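Local coordinates for protein transcriptional regulator (NtrC family) (Aquifex aeolicus, PDB 3DZD) that probably activates sigma54-dependent transcription through a AAA+ ATPase domain that binds ADP and is linked to a response regulator receiver domain, at residues A[5-9]-A[52-56]. Residues are numbered along the deposited sequence; the frame is centred on the assembly and turned at random.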
ATOM      1  N   VAL A   5       5.701 -18.279  25.024  1.00 48.67           N
ATOM      2  CA  VAL A   5       4.991 -19.542  25.188  1.00 48.94           C
ATOM      3  C   VAL A   5       4.452 -19.663  26.605  1.00 49.87           C
ATOM      4  O   VAL A   5       5.223 -19.755  27.565  1.00 50.72           O
ATOM      5  CB  VAL A   5       5.897 -20.752  24.891  1.00 49.10           C
ATOM      6  CG1 VAL A   5       5.102 -22.041  25.030  1.00 49.87           C
ATOM      7  CG2 VAL A   5       6.484 -20.651  23.494  1.00 48.55           C
ATOM      8  N   VAL A   6       3.125 -19.645  26.724  1.00 49.84           N
ATOM      9  CA  VAL A   6       2.447 -19.744  28.012  1.00 53.00           C
ATOM     10  C   VAL A   6       1.799 -21.119  28.195  1.00 58.98           C
ATOM     11  O   VAL A   6       0.841 -21.456  27.493  1.00 54.50           O
ATOM     12  CB  VAL A   6       1.350 -18.676  28.142  1.00 54.02           C
ATOM     13  CG1 VAL A   6       0.797 -18.662  29.550  1.00 55.05           C
ATOM     14  CG2 VAL A   6       1.897 -17.309  27.768  1.00 49.92           C
ATOM     15  N   ASP A   7       2.312 -21.906  29.140  1.00 52.39           N
ATOM     16  CA  ASP A   7       1.793 -23.255  29.366  1.00 52.67           C
ATOM     17  C   ASP A   7       2.222 -23.839  30.708  1.00 53.93           C
ATOM     18  O   ASP A   7       3.289 -23.519  31.231  1.00 54.38           O
ATOM     19  CB  ASP A   7       2.206 -24.201  28.227  1.00 52.38           C
ATOM     20  CG  ASP A   7       1.328 -25.455  28.151  1.00 52.54           C
ATOM     21  OD1 ASP A   7       0.626 -25.642  27.138  1.00 52.19           O
ATOM     22  OD2 ASP A   7       1.335 -26.261  29.100  1.00 53.71           O
ATOM     23  N   ASP A   8       1.381 -24.720  31.239  1.00 77.17           N
ATOM     24  CA  ASP A   8       1.603 -25.348  32.535  1.00 79.95           C
ATOM     25  C   ASP A   8       2.657 -26.457  32.495  1.00 80.01           C
ATOM     26  O   ASP A   8       3.336 -26.710  33.490  1.00 80.21           O
ATOM     27  CB  ASP A   8       0.282 -25.920  33.058  1.00 81.64           C
ATOM     28  CG  ASP A   8       0.391 -26.438  34.474  1.00 89.82           C
ATOM     29  OD1 ASP A   8       0.398 -25.614  35.409  1.00 92.23           O
ATOM     30  OD2 ASP A   8       0.458 -27.673  34.651  1.00 97.23           O
ATOM     31  N   GLU A   9       2.799 -27.118  31.352  1.00 87.78           N
ATOM     32  CA  GLU A   9       3.643 -28.307  31.278  1.00 83.05           C
ATOM     33  C   GLU A   9       4.971 -28.100  30.551  1.00 80.29           C
ATOM     34  O   GLU A   9       5.014 -27.533  29.461  1.00 80.05           O
ATOM     35  CB  GLU A   9       2.866 -29.455  30.642  1.00 84.33           C
ATOM     36  CG  GLU A   9       1.689 -29.914  31.480  1.00 90.25           C
ATOM     37  CD  GLU A   9       0.958 -31.086  30.861  1.00100.61           C
ATOM     38  OE1 GLU A   9       1.311 -31.480  29.726  1.00 91.00           O
ATOM     39  OE2 GLU A   9       0.030 -31.612  31.513  1.00104.37           O
ATOM     40  N   VAL A  52      -5.200 -22.954  26.500  1.00 53.30           N
ATOM     41  CA  VAL A  52      -6.577 -22.650  26.884  1.00 62.31           C
ATOM     42  C   VAL A  52      -6.811 -22.821  28.384  1.00 65.67           C
ATOM     43  O   VAL A  52      -7.653 -22.142  28.971  1.00 70.21           O
ATOM     44  CB  VAL A  52      -7.579 -23.538  26.127  1.00 64.03           C
ATOM     45  CG1 VAL A  52      -7.623 -23.155  24.655  1.00 56.69           C
ATOM     46  CG2 VAL A  52      -7.218 -25.006  26.305  1.00 58.13           C
ATOM     47  N   TRP A  53      -6.071 -23.736  29.000  1.00 67.37           N
ATOM     48  CA  TRP A  53      -6.190 -23.959  30.437  1.00 71.90           C
ATOM     49  C   TRP A  53      -4.905 -23.596  31.173  1.00 70.26           C
ATOM     50  O   TRP A  53      -3.812 -24.016  30.794  1.00 66.67           O
ATOM     51  CB  TRP A  53      -6.580 -25.410  30.747  1.00 78.64           C
ATOM     52  CG  TRP A  53      -6.619 -25.703  32.226  1.00 84.85           C
ATOM     53  CD1 TRP A  53      -7.708 -25.640  33.047  1.00 83.55           C
ATOM     54  CD2 TRP A  53      -5.514 -26.092  33.057  1.00 81.59           C
ATOM     55  NE1 TRP A  53      -7.352 -25.968  34.332  1.00 86.39           N
ATOM     56  CE2 TRP A  53      -6.013 -26.250  34.366  1.00 85.12           C
ATOM     57  CE3 TRP A  53      -4.155 -26.322  32.820  1.00 81.90           C
ATOM     58  CZ2 TRP A  53      -5.199 -26.628  35.435  1.00 92.52           C
ATOM     59  CZ3 TRP A  53      -3.348 -26.697  33.884  1.00 86.83           C
ATOM     60  CH2 TRP A  53      -3.873 -26.846  35.174  1.00 89.46           C
HETATM   61  N   MSE A  54      -5.059 -22.821  32.241  1.00 73.45           N
HETATM   62  CA  MSE A  54      -3.941 -22.384  33.062  1.00 74.86           C
HETATM   63  C   MSE A  54      -4.350 -22.453  34.530  1.00 81.10           C
HETATM   64  O   MSE A  54      -5.532 -22.326  34.852  1.00 77.56           O
HETATM   65  CB  MSE A  54      -3.541 -20.957  32.681  1.00 69.13           C
HETATM   66  CG  MSE A  54      -2.916 -20.845  31.301  1.00 58.51           C
HETATM   67 SE   MSE A  54      -1.189 -21.753  31.213  0.82 67.01          SE
HETATM   68  CE  MSE A  54      -0.244 -20.830  32.645  1.00 65.16           C
ATOM     69  N   PRO A  55      -3.375 -22.654  35.428  1.00 98.93           N
ATOM     70  CA  PRO A  55      -3.669 -22.776  36.860  1.00107.39           C
ATOM     71  C   PRO A  55      -4.396 -21.557  37.429  1.00111.06           C
ATOM     72  O   PRO A  55      -5.498 -21.701  37.956  1.00115.44           O
ATOM     73  CB  PRO A  55      -2.278 -22.900  37.493  1.00107.98           C
ATOM     74  CG  PRO A  55      -1.405 -23.404  36.406  1.00104.41           C
ATOM     75  CD  PRO A  55      -1.936 -22.793  35.146  1.00101.20           C
ATOM     76  N   ASP A  56      -3.792 -20.378  37.310  1.00105.50           N
ATOM     77  CA  ASP A  56      -4.299 -19.176  37.975  1.00103.26           C
ATOM     78  C   ASP A  56      -5.242 -18.307  37.134  1.00101.53           C
ATOM     79  O   ASP A  56      -5.147 -17.076  37.165  1.00 97.00           O
ATOM     80  CB  ASP A  56      -3.134 -18.326  38.508  1.00103.21           C
ATOM     81  CG  ASP A  56      -2.028 -18.120  37.477  1.00100.17           C
ATOM     82  OD1 ASP A  56      -2.213 -18.498  36.301  1.00 98.47           O
ATOM     83  OD2 ASP A  56      -0.965 -17.577  37.845  1.00 95.23           O
TER
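The selenium of selenomethionine M54 lies against the backbone where strand 2-6 runs out, 3.8 Å from D7 CA, with D8 N almost as near. The bend at chi2 (-66°) brings SE to the backbone, and the further bend at chi3 directs the methyl CE to V6. There CE meets V6 CG1 at 3.9 Å, the two side chains crossing at about a right angle; CG1, placed anti to the backbone N, is the branch that meets CE and SE. L33 and A36 of helix 33-42 touch M54 and V6 respectively, which places this pair against that helix. Nearer the surface, the D8 carboxylate lies beside W53 and P55, in contact with both. Its CG stands 3.8 Å from W53 CZ3, at the edge of the indole and near its plane, and the carboxylate is turned 77° from the ring. D8 OD1 approaches P55 CG at 3.0 Å, a tight distance whose exact value is doubtful at 2.4 Å resolution. No hydrogen bond joins the two segments. Both lie at the C-terminal ends of the first and third strands of a CheY-like receiver domain, whose parallel sheet has strand order 2-1-3-4-5. In this family the aspartate closing the third strand takes the phosphate and the acidic pair after the first helps bind magnesium, roles probably played here by D51 and by D7 and D8; D7 OD1 lies close to D51 OD2. D7 OD2 accepts E9 N at 2.8 Å through its anti lone pair, nearly straight at 176°, an Asx turn leading into helix 10-22.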